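Local coordinates for protein inorganic polyphosphate/ATP-glucomannokinase (Arthrobacter sp., PDB 1WOQ) that phosphorylates glucose and probably mannose, using inorganic polyphosphate or ATP as the phosphoryl donor, at residues I153-I158 and A167-L172. Numbering follows the deposited sequence.
Sequences IGSAFI and AELGHL. With BGC (beta-D-glucopyranose), chain C.
Ser155 ties strand 153-158 to the loop 167-172 through one hydroxyl that both donates and accepts. Its OG, set between the backbone N and carbonyl carbon (chi1 64°), donates to Ala167 O at 2.8 Å, arriving above the carbonyl plane, and accepts from Leu169 N at 2.9 Å. Leu169 lays its CB alongside the Ser155 side chain. With alanine in place of Ser155 the OG is gone, and Leu169 N is likely to be left without its acceptor across the contact, the turn held less firmly to the strand. On one flank, Phe157 CB meets Ala167 CB at 3.8 Å, with the methyl at the ring's edge. On the other, Ile153 lays CB and CG2 against Gly170 CA, which also makes a CH...O contact to Ile153 O (3.2 Å); a side chain at Gly170 would run into that oxygen. A water bridges Ile153 O, Gly170 N and Glu168 OE1. Glu168, bent at chi2 (-74°), points its carboxylate at the sugar, OE1 accepting from BGC O2 and OE2 from O3 (both 2.6 Å). His171 approaches edge-on, NE2 donating to O2 at 2.8 Å, while Asp178 holds its ND1. Asp123, Asn96 and Glu180 also hydrogen-bond the glucose, so the loop supplies part of the sugar site of this ROK-family kinase with its actin-like ATPase fold.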
ATOM      1  N   ILE A 153      -7.243  -1.272   6.823  1.00 11.80           N
ATOM      2  CA  ILE A 153      -6.000  -1.697   7.448  1.00 12.38           C
ATOM      3  C   ILE A 153      -5.358  -2.646   6.450  1.00 12.54           C
ATOM      4  O   ILE A 153      -5.953  -3.650   6.067  1.00 12.78           O
ATOM      5  CB  ILE A 153      -6.234  -2.425   8.787  1.00 12.23           C
ATOM      6  CG1 ILE A 153      -6.741  -1.421   9.832  1.00 13.55           C
ATOM      7  CG2 ILE A 153      -4.924  -3.082   9.260  1.00 10.70           C
ATOM      8  CD1 ILE A 153      -6.949  -2.008  11.221  1.00 16.01           C
ATOM      9  N   GLY A 154      -4.159  -2.299   6.000  1.00 11.77           N
ATOM     10  CA  GLY A 154      -3.473  -3.143   5.048  1.00 11.27           C
ATOM     11  C   GLY A 154      -2.352  -3.885   5.732  1.00 11.31           C
ATOM     12  O   GLY A 154      -1.931  -3.514   6.831  1.00 12.10           O
ATOM     13  N   SER A 155      -1.872  -4.944   5.095  1.00 10.06           N
ATOM     14  CA  SER A 155      -0.778  -5.709   5.664  1.00 11.11           C
ATOM     15  C   SER A 155       0.082  -6.335   4.586  1.00 12.17           C
ATOM     16  O   SER A 155      -0.430  -6.959   3.654  1.00 12.40           O
ATOM     17  CB  SER A 155      -1.304  -6.823   6.575  1.00 12.47           C
ATOM     18  OG  SER A 155      -2.058  -7.773   5.837  1.00 14.49           O
ATOM     19  N   ALA A 156       1.392  -6.158   4.719  1.00 11.65           N
ATOM     20  CA  ALA A 156       2.347  -6.757   3.802  1.00 12.51           C
ATOM     21  C   ALA A 156       3.101  -7.778   4.647  1.00 12.83           C
ATOM     22  O   ALA A 156       3.683  -7.429   5.679  1.00 13.18           O
ATOM     23  CB  ALA A 156       3.319  -5.707   3.268  1.00 10.82           C
ATOM     24  N   PHE A 157       3.072  -9.033   4.220  1.00 12.05           N
ATOM     25  CA  PHE A 157       3.757 -10.102   4.937  1.00 13.59           C
ATOM     26  C   PHE A 157       5.109 -10.311   4.258  1.00 12.85           C
ATOM     27  O   PHE A 157       5.178 -10.774   3.119  1.00 14.37           O
ATOM     28  CB  PHE A 157       2.917 -11.385   4.878  1.00 12.53           C
ATOM     29  CG  PHE A 157       3.293 -12.415   5.915  1.00 12.03           C
ATOM     30  CD1 PHE A 157       2.356 -12.842   6.853  1.00 13.76           C
ATOM     31  CD2 PHE A 157       4.572 -12.964   5.945  1.00 13.57           C
ATOM     32  CE1 PHE A 157       2.689 -13.807   7.811  1.00 15.16           C
ATOM     33  CE2 PHE A 157       4.919 -13.925   6.895  1.00 13.89           C
ATOM     34  CZ  PHE A 157       3.975 -14.349   7.830  1.00 14.17           C
ATOM     35  N   ILE A 158       6.177  -9.946   4.959  1.00 13.53           N
ATOM     36  CA  ILE A 158       7.532 -10.083   4.438  1.00 13.55           C
ATOM     37  C   ILE A 158       8.257 -11.184   5.217  1.00 14.17           C
ATOM     38  O   ILE A 158       8.168 -11.235   6.441  1.00 13.68           O
ATOM     39  CB  ILE A 158       8.338  -8.764   4.612  1.00 15.90           C
ATOM     40  CG1 ILE A 158       7.583  -7.587   3.982  1.00 15.84           C
ATOM     41  CG2 ILE A 158       9.720  -8.903   3.975  1.00 14.23           C
ATOM     42  CD1 ILE A 158       7.343  -7.726   2.489  1.00 18.63           C
ATOM     43  N   ALA A 167      -1.510 -10.876   1.980  1.00 11.93           N
ATOM     44  CA  ALA A 167      -1.961 -11.131   3.350  1.00 12.30           C
ATOM     45  C   ALA A 167      -3.009 -10.050   3.629  1.00 11.96           C
ATOM     46  O   ALA A 167      -2.759  -8.868   3.385  1.00 12.76           O
ATOM     47  CB  ALA A 167      -0.799 -11.010   4.336  1.00 12.50           C
ATOM     48  N   GLU A 168      -4.180 -10.447   4.122  1.00 11.10           N
ATOM     49  CA  GLU A 168      -5.249  -9.487   4.410  1.00 10.85           C
ATOM     50  C   GLU A 168      -5.546  -9.418   5.904  1.00 11.23           C
ATOM     51  O   GLU A 168      -6.682  -9.616   6.330  1.00 11.26           O
ATOM     52  CB  GLU A 168      -6.522  -9.872   3.641  1.00 12.31           C
ATOM     53  CG  GLU A 168      -6.476  -9.557   2.144  1.00 11.99           C
ATOM     54  CD  GLU A 168      -6.615  -8.067   1.853  1.00 13.23           C
ATOM     55  OE1 GLU A 168      -7.291  -7.369   2.639  1.00 12.30           O
ATOM     56  OE2 GLU A 168      -6.071  -7.600   0.826  1.00 12.65           O
ATOM     57  N   LEU A 169      -4.516  -9.123   6.692  1.00 11.80           N
ATOM     58  CA  LEU A 169      -4.641  -9.045   8.144  1.00 13.61           C
ATOM     59  C   LEU A 169      -5.550  -7.933   8.646  1.00 12.27           C
ATOM     60  O   LEU A 169      -5.901  -7.901   9.827  1.00 12.49           O
ATOM     61  CB  LEU A 169      -3.251  -8.913   8.778  1.00 14.47           C
ATOM     62  CG  LEU A 169      -2.531 -10.208   9.182  1.00 21.15           C
ATOM     63  CD1 LEU A 169      -2.945 -11.371   8.305  1.00 20.21           C
ATOM     64  CD2 LEU A 169      -1.029  -9.984   9.134  1.00 16.65           C
ATOM     65  N   GLY A 170      -5.927  -7.019   7.758  1.00 12.31           N
ATOM     66  CA  GLY A 170      -6.822  -5.951   8.154  1.00 12.41           C
ATOM     67  C   GLY A 170      -8.217  -6.523   8.309  1.00 14.06           C
ATOM     68  O   GLY A 170      -9.116  -5.864   8.836  1.00 14.15           O
ATOM     69  N   HIS A 171      -8.395  -7.766   7.865  1.00 12.74           N
ATOM     70  CA  HIS A 171      -9.693  -8.415   7.948  1.00 13.49           C
ATOM     71  C   HIS A 171      -9.762  -9.575   8.923  1.00 14.04           C
ATOM     72  O   HIS A 171     -10.662 -10.414   8.858  1.00 13.80           O
ATOM     73  CB  HIS A 171     -10.158  -8.818   6.544  1.00 14.59           C
ATOM     74  CG  HIS A 171     -10.431  -7.636   5.666  1.00 15.65           C
ATOM     75  ND1 HIS A 171     -11.393  -6.697   5.975  1.00 15.74           N
ATOM     76  CD2 HIS A 171      -9.807  -7.183   4.553  1.00 14.97           C
ATOM     77  CE1 HIS A 171     -11.345  -5.715   5.094  1.00 15.35           C
ATOM     78  NE2 HIS A 171     -10.390  -5.984   4.220  1.00 15.67           N
ATOM     79  N   LEU A 172      -8.790  -9.620   9.826  1.00 11.96           N
ATOM     80  CA  LEU A 172      -8.800 -10.615  10.879  1.00 12.66           C
ATOM     81  C   LEU A 172      -9.999 -10.183  11.709  1.00 14.64           C
ATOM     82  O   LEU A 172     -10.328  -8.996  11.746  1.00 14.77           O
ATOM     83  CB  LEU A 172      -7.555 -10.489  11.759  1.00 13.44           C
ATOM     84  CG  LEU A 172      -6.203 -10.971  11.244  1.00 11.13           C
ATOM     85  CD1 LEU A 172      -5.090 -10.455  12.159  1.00 14.83           C
ATOM     86  CD2 LEU A 172      -6.199 -12.493  11.201  1.00 12.64           C
TER
HETATM   87  C2  BGC C 290      -8.139  -4.093   1.858  1.00 13.64           C
HETATM   88  C3  BGC C 290      -6.652  -4.356   1.590  1.00 11.49           C
HETATM   89  C4  BGC C 290      -5.879  -3.029   1.563  1.00 12.77           C
HETATM   90  C5  BGC C 290      -6.153  -2.245   2.855  1.00 13.44           C
HETATM   91  C6  BGC C 290      -5.497  -0.879   2.889  1.00 15.12           C
HETATM   92  C1  BGC C 290      -8.280  -3.282   3.149  1.00 13.33           C
HETATM   93  O1  BGC C 290      -9.612  -2.993   3.400  1.00 16.49           O
HETATM   94  O2  BGC C 290      -8.834  -5.323   1.979  1.00 12.64           O
HETATM   95  O3  BGC C 290      -6.491  -5.037   0.354  1.00 11.76           O
HETATM   96  O4  BGC C 290      -4.484  -3.285   1.443  1.00 12.12           O
HETATM   97  O5  BGC C 290      -7.575  -2.044   3.018  1.00 14.15           O
HETATM   98  O6  BGC C 290      -5.833  -0.113   1.742  1.00 15.80           O
HETATM   99  O   HOH W   1      -5.790  -6.164   4.877  1.00 12.94           O
HETATM  100  O   HOH W   2      -3.604  -5.598   2.739  1.00 13.33           O
HETATM  101  O   HOH W   3       1.272  -9.741   2.004  1.00 11.20           O